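Local coordinates for pmbA-related protein (Thermotoga maritima, PDB 1VL4) that belongs to the PmbA/TldD (U62) family, may act as a metallopeptidase, and is a putative modulator of DNA gyrase, at residues A[254-257]-A[258-261]; A[335-339]-A[340-344]; A[296-299]-A[300-304]; A[165-168]-A[169-173]. One frame throughout, in Å; residues are numbered along the deposited sequence.

Contact 1 (A[254-257]-A[258-261]); sequences MISA and ENVQ
Ser-256 turns its hydroxyl forward onto the first amides of the helix 257-261. Its OG accepts from Asn-259 N at 3.3 Å in a nearly straight bond, 168° at the hydrogen. A second, bent and weak bond reaches the same oxygen from Glu-258 N. The first torsion makes this possible: at chi1 170° OG lies opposite the backbone N and beside the carbonyl carbon, where the chain runs on into the helix.

Two ordinary helical bonds follow, from Val-260 N to Ser-256 O and from Gln-261 N to Ala-257 O, both 2.9 Å long. One water sits 2.7 Å from Ser-256 OG and gives a weak bond to OE1 of Glu-258, whose extended chain leads away from the turn. The amide of Asn-259 passes over Ser-256, with ND2 3.8 Å from CB, but its hydrogen bond goes to Pro-253 O in the preceding helix.

The remaining contacts set side-chain carbons against backbone oxygens. Val-260 turns CG2 back to touch Ser-256 O at 3.3 Å. Gln-261 lays CG against Ala-257 O at 3.2 Å, then runs out extended to where NE2 donates to Glu-328 OE1. Separately, Ala-257 packs its methyl on Thr-324 and Glu-328 of helix 322-328, the neighbour that Gln-261 also meets.

With the hydroxyl satisfying amides that have no preceding turn to bond to, and the chain passing from helix 252-255 into a new one, the arrangement is a classic serine N-cap, here between two short helices of the C-terminal domain.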
loop_
_atom_site.group_PDB
_atom_site.type_symbol
_atom_site.label_atom_id
_atom_site.label_comp_id
_atom_site.label_asym_id
_atom_site.label_seq_id
_atom_site.Cartn_x
_atom_site.Cartn_y
_atom_site.Cartn_z
ATOM N N MET A 254 10.511 -17.518 -2.045
ATOM C CA MET A 254 10.964 -18.866 -2.455
ATOM C C MET A 254 11.443 -19.733 -1.306
ATOM O O MET A 254 11.310 -20.964 -1.331
ATOM C CB MET A 254 12.122 -18.775 -3.463
ATOM C CG MET A 254 11.850 -17.816 -4.589
ATOM S SD MET A 254 13.134 -17.905 -5.825
ATOM C CE MET A 254 12.396 -16.847 -7.063
ATOM N N ILE A 255 12.027 -19.084 -0.306
ATOM C CA ILE A 255 12.624 -19.812 0.803
ATOM C C ILE A 255 11.675 -19.956 2.001
ATOM O O ILE A 255 12.002 -20.660 2.941
ATOM C CB ILE A 255 14.012 -19.242 1.216
ATOM C CG1 ILE A 255 13.940 -17.803 1.686
ATOM C CG2 ILE A 255 15.017 -19.533 0.111
ATOM C CD1 ILE A 255 15.297 -17.250 2.203
ATOM N N SER A 256 10.482 -19.357 1.938
ATOM C CA SER A 256 9.398 -19.728 2.900
ATOM C C SER A 256 8.926 -21.195 2.830
ATOM O O SER A 256 8.388 -21.665 1.796
ATOM C CB SER A 256 8.212 -18.792 2.734
ATOM O OG SER A 256 7.119 -19.271 3.463
ATOM N N ALA A 257 9.093 -21.943 3.928
ATOM C CA ALA A 257 8.558 -23.325 3.980
ATOM C C ALA A 257 7.064 -23.413 3.705
ATOM O O ALA A 257 6.557 -24.456 3.244
ATOM C CB ALA A 257 8.850 -23.988 5.319
ATOM N N GLU A 258 6.354 -22.344 4.039
ATOM C CA GLU A 258 4.910 -22.243 3.811
ATOM C C GLU A 258 4.618 -22.163 2.312
ATOM O O GLU A 258 3.758 -22.892 1.809
ATOM C CB GLU A 258 4.389 -21.003 4.521
ATOM C CG GLU A 258 2.916 -20.762 4.379
ATOM C CD GLU A 258 2.420 -19.552 5.165
ATOM O OE1 GLU A 258 3.156 -19.010 6.060
ATOM O OE2 GLU A 258 1.249 -19.160 4.871
ATOM N N ASN A 259 5.344 -21.299 1.597
ATOM C CA ASN A 259 5.211 -21.206 0.117
ATOM C C ASN A 259 5.624 -22.494 -0.551
ATOM O O ASN A 259 5.036 -22.903 -1.558
ATOM C CB ASN A 259 6.042 -20.051 -0.450
ATOM C CG ASN A 259 5.410 -18.703 -0.196
ATOM O OD1 ASN A 259 4.224 -18.606 0.043
ATOM N ND2 ASN A 259 6.203 -17.660 -0.231
ATOM N N VAL A 260 6.632 -23.152 0.015
ATOM C CA VAL A 260 7.031 -24.462 -0.501
ATOM C C VAL A 260 5.924 -25.483 -0.345
ATOM O O VAL A 260 5.577 -26.149 -1.316
ATOM C CB VAL A 260 8.292 -24.976 0.180
ATOM C CG1 VAL A 260 8.573 -26.402 -0.250
ATOM C CG2 VAL A 260 9.494 -24.055 -0.188
ATOM N N GLN A 261 5.378 -25.611 0.873
ATOM C CA GLN A 261 4.225 -26.500 1.152
ATOM C C GLN A 261 3.053 -26.241 0.211
ATOM O O GLN A 261 2.419 -27.169 -0.241
ATOM C CB GLN A 261 3.733 -26.349 2.599
ATOM C CG GLN A 261 4.681 -26.978 3.658
ATOM C CD GLN A 261 4.347 -26.609 5.151
ATOM O OE1 GLN A 261 3.360 -25.922 5.447
ATOM N NE2 GLN A 261 5.170 -27.110 6.073
HETATM O O HOH W 1 5.305 -17.440 4.188
#

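Contact 2 (A[335-339]-A[340-344]); sequences NGFVG and GIRPV
Phe-337 and Arg-342 carry this contact, the guanidinium lying flat on the phenyl ring across a short hairpin whose reversal is a type II turn from Phe-337 to Gly-340. The stack is also a cation-pi pair: Arg-342 CZ stands 4.1 Å from the centroid of the Phe-337 ring, over its face, with the two planes only 14° apart. NH2 comes nearest to the ring, 3.7 Å from Phe-337 CD1. Arg-342 starts with CG between its backbone N and carbonyl carbon (chi1 71°) and stays extended to NE, which carries the charged group across the ring. A weak bond from NH1 to the neighbouring Pro-343 O may help to fix its rotation. Val-344 adds a methyl, CG2, 3.9 Å from Phe-337 CZ.

Behind the stack the two chains are tied at Asn-335 and Arg-342. Arg-342 N donates to Asn-335 O at 3.1 Å, and the side chain of Asn-335 returns the bond, ND2 to Arg-342 O at 2.8 Å, with the acceptor close to the amide plane. That amide is held further out as well: ND2 also donates to Asp-284, while OD1 takes bonds from Thr-333 and Lys-307, so its orientation is well determined.

At the far end Gly-340 N closes the turn on Phe-337 O at 3.2 Å, and Gly-339 takes the positive phi usual for the third residue of a type II turn. One water spans the loop beside it, donating to Val-338 O at 2.7 Å and to Gly-340 O at 2.9 Å.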
loop_
_atom_site.group_PDB
_atom_site.type_symbol
_atom_site.label_atom_id
_atom_site.label_comp_id
_atom_site.label_asym_id
_atom_site.label_seq_id
_atom_site.Cartn_x
_atom_site.Cartn_y
_atom_site.Cartn_z
ATOM N N ASN A 335 11.874 -17.529 12.089
ATOM C CA ASN A 335 11.490 -16.716 10.924
ATOM C C ASN A 335 9.981 -16.443 10.805
ATOM O O ASN A 335 9.506 -15.987 9.752
ATOM C CB ASN A 335 12.076 -17.385 9.667
ATOM C CG ASN A 335 13.599 -17.375 9.690
ATOM O OD1 ASN A 335 14.264 -18.373 10.064
ATOM N ND2 ASN A 335 14.165 -16.231 9.341
ATOM N N GLY A 336 9.237 -16.669 11.906
ATOM C CA GLY A 336 7.789 -16.552 11.887
ATOM C C GLY A 336 7.436 -15.114 12.196
ATOM O O GLY A 336 7.387 -14.711 13.364
ATOM N N PHE A 337 7.258 -14.329 11.138
ATOM C CA PHE A 337 6.901 -12.916 11.266
ATOM C C PHE A 337 5.487 -12.684 10.730
ATOM O O PHE A 337 4.957 -13.487 9.948
ATOM C CB PHE A 337 7.927 -12.035 10.528
ATOM C CG PHE A 337 9.268 -12.019 11.175
ATOM C CD1 PHE A 337 9.521 -11.160 12.221
ATOM C CD2 PHE A 337 10.303 -12.859 10.741
ATOM C CE1 PHE A 337 10.736 -11.132 12.819
ATOM C CE2 PHE A 337 11.545 -12.866 11.396
ATOM C CZ PHE A 337 11.784 -11.990 12.383
ATOM N N VAL A 338 4.851 -11.626 11.215
ATOM C CA VAL A 338 3.526 -11.272 10.750
ATOM C C VAL A 338 3.608 -10.966 9.252
ATOM O O VAL A 338 4.470 -10.229 8.788
ATOM C CB VAL A 338 2.930 -10.052 11.537
ATOM C CG1 VAL A 338 2.887 -10.322 13.060
ATOM C CG2 VAL A 338 3.713 -8.777 11.271
ATOM N N GLY A 339 2.768 -11.579 8.468
ATOM C CA GLY A 339 2.812 -11.274 7.035
ATOM C C GLY A 339 3.495 -12.341 6.218
ATOM O O GLY A 339 3.321 -12.416 5.004
ATOM N N GLY A 340 4.248 -13.203 6.880
ATOM C CA GLY A 340 4.958 -14.213 6.159
ATOM C C GLY A 340 6.263 -14.569 6.811
ATOM O O GLY A 340 6.897 -13.742 7.509
ATOM N N ILE A 341 6.655 -15.815 6.569
ATOM C CA ILE A 341 7.988 -16.272 6.916
ATOM C C ILE A 341 9.007 -15.426 6.144
ATOM O O ILE A 341 8.931 -15.295 4.919
ATOM C CB ILE A 341 8.144 -17.769 6.577
ATOM C CG1 ILE A 341 7.182 -18.589 7.458
ATOM C CG2 ILE A 341 9.562 -18.198 6.733
ATOM C CD1 ILE A 341 6.931 -19.985 6.978
ATOM N N ARG A 342 9.949 -14.831 6.857
ATOM C CA ARG A 342 11.018 -14.120 6.194
ATOM C C ARG A 342 12.343 -14.168 6.956
ATOM O O ARG A 342 12.372 -14.404 8.140
ATOM C CB ARG A 342 10.623 -12.660 5.887
ATOM C CG ARG A 342 10.541 -11.767 7.093
ATOM C CD ARG A 342 10.390 -10.260 6.739
ATOM N NE ARG A 342 9.940 -9.466 7.895
ATOM C CZ ARG A 342 10.698 -9.090 8.926
ATOM N NH1 ARG A 342 12.004 -9.416 9.008
ATOM N NH2 ARG A 342 10.130 -8.384 9.899
ATOM N N PRO A 343 13.443 -13.940 6.232
ATOM C CA PRO A 343 14.744 -13.763 6.844
ATOM C C PRO A 343 14.776 -12.465 7.624
ATOM O O PRO A 343 13.920 -11.598 7.420
ATOM C CB PRO A 343 15.719 -13.680 5.632
ATOM C CG PRO A 343 14.922 -13.363 4.494
ATOM C CD PRO A 343 13.486 -13.729 4.769
ATOM N N VAL A 344 15.755 -12.332 8.500
ATOM C CA VAL A 344 15.916 -11.095 9.251
ATOM C C VAL A 344 16.803 -10.189 8.373
ATOM O O VAL A 344 16.347 -9.183 7.872
ATOM C CB VAL A 344 16.501 -11.358 10.672
ATOM C CG1 VAL A 344 16.726 -10.073 11.399
ATOM C CG2 VAL A 344 15.532 -12.278 11.499
HETATM O O HOH W 2 6.569 -10.847 7.124
#

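Contact 3 (A[296-299]-A[300-304]); sequences PFDD and EGVPT
An Asx turn built on Asp-298 shapes this loop, the carboxylate folding forward over the amides of Glu-300 and Val-302. Its OD1 accepts from Glu-300 N at 2.9 Å and from Val-302 N at 2.8 Å. The two donors arrive from opposite faces of the carboxylate, each about 50° out of its plane, so a single oxygen is gripped between them. Asp-298 reaches them because CG sits between its own backbone N and carbonyl carbon (chi1 73°), tucked in over the turn. The other oxygen, OD2, runs alongside Val-302, 3.5 Å from its CB, and takes a bond from Gly-336 N.

The backbone beneath is a type I turn, closed by Gly-301 N to Asp-298 O at 3.1 Å. Gly-301 has positive phi, and Asp-298 N bonds to Val-302 O at 2.9 Å, the pattern of a tight hairpin with a G1 beta bulge, here in the long loop between strands 282-285 and 307-311. Further along the arms Thr-304 N donates to Pro-296 O at 3.1 Å, and a water bridges Pro-296 O to Thr-304 O. Thr-304 fits its methyl CG2 against the backbone of Phe-297, 3.8 Å from C, while its OG1 bonds to Thr-295 O.

Glu-300 extends past the turn, bringing OE1 to 4.3 Å from Asp-298 OD2. A backbone N-H from Leu-322 on OE1, and Gly-336 N on OD2, would probably ease their like charges. The phenyl of Phe-297 leads away from the turn and packs on Val-173 and Ser-175 of strand 172-188.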
loop_
_atom_site.group_PDB
_atom_site.type_symbol
_atom_site.label_atom_id
_atom_site.label_comp_id
_atom_site.label_asym_id
_atom_site.label_seq_id
_atom_site.Cartn_x
_atom_site.Cartn_y
_atom_site.Cartn_z
ATOM N N PRO A 296 16.320 -10.098 18.085
ATOM C CA PRO A 296 16.619 -11.372 18.729
ATOM C C PRO A 296 15.484 -12.385 18.716
ATOM O O PRO A 296 15.706 -13.522 19.079
ATOM C CB PRO A 296 16.983 -10.952 20.151
ATOM C CG PRO A 296 16.292 -9.718 20.348
ATOM C CD PRO A 296 16.166 -9.009 19.078
ATOM N N PHE A 297 14.266 -11.992 18.304
ATOM C CA PHE A 297 13.161 -12.939 18.256
ATOM C C PHE A 297 12.213 -12.578 17.196
ATOM O O PHE A 297 12.103 -11.376 16.788
ATOM C CB PHE A 297 12.510 -13.131 19.654
ATOM C CG PHE A 297 11.994 -11.833 20.277
ATOM C CD1 PHE A 297 10.767 -11.312 19.890
ATOM C CD2 PHE A 297 12.741 -11.165 21.223
ATOM C CE1 PHE A 297 10.269 -10.170 20.458
ATOM C CE2 PHE A 297 12.293 -10.002 21.784
ATOM C CZ PHE A 297 11.068 -9.482 21.410
ATOM N N ASP A 298 11.557 -13.618 16.671
ATOM C CA ASP A 298 10.496 -13.434 15.689
ATOM C C ASP A 298 9.132 -13.038 16.340
ATOM O O ASP A 298 9.058 -12.786 17.547
ATOM C CB ASP A 298 10.440 -14.665 14.721
ATOM C CG ASP A 298 9.878 -15.906 15.356
ATOM O OD1 ASP A 298 9.297 -15.791 16.456
ATOM O OD2 ASP A 298 9.972 -16.992 14.721
ATOM N N ASP A 299 8.068 -12.957 15.554
ATOM C CA ASP A 299 6.767 -12.534 16.077
ATOM C C ASP A 299 6.022 -13.664 16.825
ATOM O O ASP A 299 4.948 -13.440 17.347
ATOM C CB ASP A 299 5.909 -11.961 14.959
ATOM C CG ASP A 299 6.455 -10.613 14.428
ATOM O OD1 ASP A 299 7.159 -9.932 15.189
ATOM O OD2 ASP A 299 6.243 -10.301 13.244
ATOM N N GLU A 300 6.617 -14.849 16.873
ATOM C CA GLU A 300 6.123 -15.990 17.688
ATOM C C GLU A 300 6.979 -16.118 18.941
ATOM O O GLU A 300 6.717 -16.937 19.798
ATOM C CB GLU A 300 6.102 -17.317 16.863
ATOM C CG GLU A 300 5.345 -17.150 15.543
ATOM C CD GLU A 300 5.220 -18.407 14.678
ATOM O OE1 GLU A 300 6.216 -19.114 14.478
ATOM O OE2 GLU A 300 4.137 -18.643 14.120
ATOM N N GLY A 301 7.953 -15.232 19.109
ATOM C CA GLY A 301 8.849 -15.253 20.259
ATOM C C GLY A 301 9.981 -16.267 20.154
ATOM O O GLY A 301 10.671 -16.537 21.136
ATOM N N VAL A 302 10.241 -16.771 18.955
ATOM C CA VAL A 302 11.269 -17.787 18.782
ATOM C C VAL A 302 12.593 -17.068 18.568
ATOM O O VAL A 302 12.662 -16.103 17.785
ATOM C CB VAL A 302 10.901 -18.755 17.599
ATOM C CG1 VAL A 302 12.051 -19.742 17.256
ATOM C CG2 VAL A 302 9.609 -19.479 17.854
ATOM N N PRO A 303 13.664 -17.520 19.252
ATOM C CA PRO A 303 14.937 -16.853 18.971
ATOM C C PRO A 303 15.320 -16.911 17.487
ATOM O O PRO A 303 15.224 -17.977 16.826
ATOM C CB PRO A 303 15.956 -17.647 19.798
ATOM C CG PRO A 303 15.176 -18.395 20.780
ATOM C CD PRO A 303 13.818 -18.573 20.252
ATOM N N THR A 304 15.726 -15.767 16.974
ATOM C CA THR A 304 16.287 -15.701 15.630
ATOM C C THR A 304 17.648 -16.428 15.626
ATOM O O THR A 304 18.361 -16.478 16.642
ATOM C CB THR A 304 16.401 -14.252 15.183
ATOM O OG1 THR A 304 17.126 -13.482 16.146
ATOM C CG2 THR A 304 15.067 -13.632 14.975
HETATM O O HOH W 3 18.211 -14.891 19.176
HETATM O O HOH W 4 8.717 -19.042 14.516
#

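Contact 4 (A[165-168]-A[169-173]); sequences ITNT and LGLDV
Asn-167 bends its amide over the turn so that OD1 collects two backbone donors, Leu-169 N at 2.8 Å and Leu-171 N at 3.2 Å. They approach from opposite faces of the amide plane. The fold-over comes from chi1 71°, which puts CG between the backbone N and the carbonyl carbon. Leu-171 lays its CB over one face of that amide, 3.5 Å from Asn-167 ND2, and the same ND2 bonds to Gln-34 and to Phe-107 O, so the flat group is held at both ends.

This is the tip of the hairpin joining strands 148-167 and 172-188: a type I turn from Asn-167 to Gly-170, with Gly-170 at positive phi and Asn-167 N bonded to Leu-171 O in the manner of a G1 bulge. Thr-166 turns OG1 opposite its backbone N (chi1 -177°) and donates to that carbonyl as well, 2.6 Å from Leu-171 O and in the carbonyl plane; Lys-19 supplies OG1 with a further partner.

Beyond the turn, Ile-165 and Val-173 exchange two backbone bonds. Ile-165 sends CG2 alongside Leu-171, 3.7 Å from CD2, and lets Val-173 CG2 rest 4.0 Å from its CB.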
loop_
_atom_site.group_PDB
_atom_site.type_symbol
_atom_site.label_atom_id
_atom_site.label_comp_id
_atom_site.label_asym_id
_atom_site.label_seq_id
_atom_site.Cartn_x
_atom_site.Cartn_y
_atom_site.Cartn_z
ATOM N N ILE A 165 6.566 -9.630 23.685
ATOM C CA ILE A 165 5.696 -10.799 23.500
ATOM C C ILE A 165 5.696 -11.619 24.790
ATOM O O ILE A 165 6.763 -11.955 25.345
ATOM C CB ILE A 165 6.030 -11.641 22.283
ATOM C CG1 ILE A 165 6.267 -10.758 21.043
ATOM C CG2 ILE A 165 4.887 -12.684 22.026
ATOM C CD1 ILE A 165 6.787 -11.480 19.837
ATOM N N THR A 166 4.507 -11.908 25.287
ATOM C CA THR A 166 4.456 -12.759 26.476
ATOM C C THR A 166 3.227 -13.652 26.399
ATOM O O THR A 166 2.235 -13.282 25.772
ATOM C CB THR A 166 4.519 -11.889 27.761
ATOM O OG1 THR A 166 4.550 -12.721 28.929
ATOM C CG2 THR A 166 3.315 -10.934 27.833
ATOM N N ASN A 167 3.318 -14.842 26.998
ATOM C CA ASN A 167 2.233 -15.787 27.020
ATOM C C ASN A 167 2.203 -16.619 28.316
ATOM O O ASN A 167 3.165 -16.562 29.122
ATOM C CB ASN A 167 2.247 -16.648 25.753
ATOM C CG ASN A 167 3.370 -17.620 25.694
ATOM O OD1 ASN A 167 3.791 -18.125 26.706
ATOM N ND2 ASN A 167 3.811 -17.968 24.463
ATOM N N THR A 168 1.120 -17.365 28.477
ATOM C CA THR A 168 0.859 -18.175 29.685
ATOM C C THR A 168 1.741 -19.457 29.722
ATOM O O THR A 168 1.694 -20.222 30.686
ATOM C CB THR A 168 -0.620 -18.512 29.767
ATOM O OG1 THR A 168 -1.066 -19.045 28.506
ATOM C CG2 THR A 168 -1.418 -17.225 30.070
ATOM N N LEU A 169 2.536 -19.688 28.680
ATOM C CA LEU A 169 3.556 -20.759 28.678
ATOM C C LEU A 169 4.922 -20.266 29.148
ATOM O O LEU A 169 5.966 -20.936 28.973
ATOM C CB LEU A 169 3.668 -21.406 27.286
ATOM C CG LEU A 169 2.451 -22.145 26.770
ATOM C CD1 LEU A 169 1.410 -21.149 26.213
ATOM C CD2 LEU A 169 2.965 -23.142 25.696
ATOM N N GLY A 170 4.937 -19.091 29.754
ATOM C CA GLY A 170 6.165 -18.561 30.292
ATOM C C GLY A 170 6.974 -17.686 29.372
ATOM O O GLY A 170 7.985 -17.161 29.798
ATOM N N LEU A 171 6.553 -17.504 28.119
ATOM C CA LEU A 171 7.273 -16.587 27.239
ATOM C C LEU A 171 7.143 -15.202 27.799
ATOM O O LEU A 171 6.049 -14.748 28.239
ATOM C CB LEU A 171 6.676 -16.565 25.822
ATOM C CG LEU A 171 7.406 -15.789 24.725
ATOM C CD1 LEU A 171 8.732 -16.471 24.409
ATOM C CD2 LEU A 171 6.525 -15.648 23.445
ATOM N N ASP A 172 8.262 -14.513 27.793
ATOM C CA ASP A 172 8.317 -13.117 28.184
ATOM C C ASP A 172 9.593 -12.434 27.621
ATOM O O ASP A 172 10.686 -12.523 28.190
ATOM C CB ASP A 172 8.261 -12.982 29.691
ATOM C CG ASP A 172 7.991 -11.526 30.123
ATOM O OD1 ASP A 172 7.868 -10.648 29.231
ATOM O OD2 ASP A 172 7.839 -11.285 31.326
ATOM N N VAL A 173 9.449 -11.796 26.472
ATOM C CA VAL A 173 10.607 -11.276 25.727
ATOM C C VAL A 173 10.326 -9.843 25.341
ATOM O O VAL A 173 9.178 -9.466 25.184
ATOM C CB VAL A 173 10.964 -12.200 24.445
ATOM C CG1 VAL A 173 11.472 -13.548 24.903
ATOM C CG2 VAL A 173 9.823 -12.360 23.468
HETATM O O HOH W 5 5.620 -13.512 32.130
#

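How the contacts relate
Along the chain the order is 4, 1, 3, 2, but in space the contacts form a row, 1-2-3-4, with neighbouring centres 10 or 11 Å apart and those of contacts 1 and 4 about 27 Å. Contacts 1 to 3 belong to the C-terminal domain; contact 4, in the central domain, is the tip of a hairpin in the long six-stranded antiparallel sheet. Ile-341 of contact 2 packs on Ser-256 and Glu-258. Contacts 2 and 3 are joined more firmly, by probable hydrogen bonds from Val-338 N to Asp-299 OD2 and from Asp-299 N to Gly-336 O. The Phe-297 ring and the carbonyls of Asp-298 and Asp-299 pack on Ile-165 CD1, so contact 3 links the C-terminal domain to the sheet.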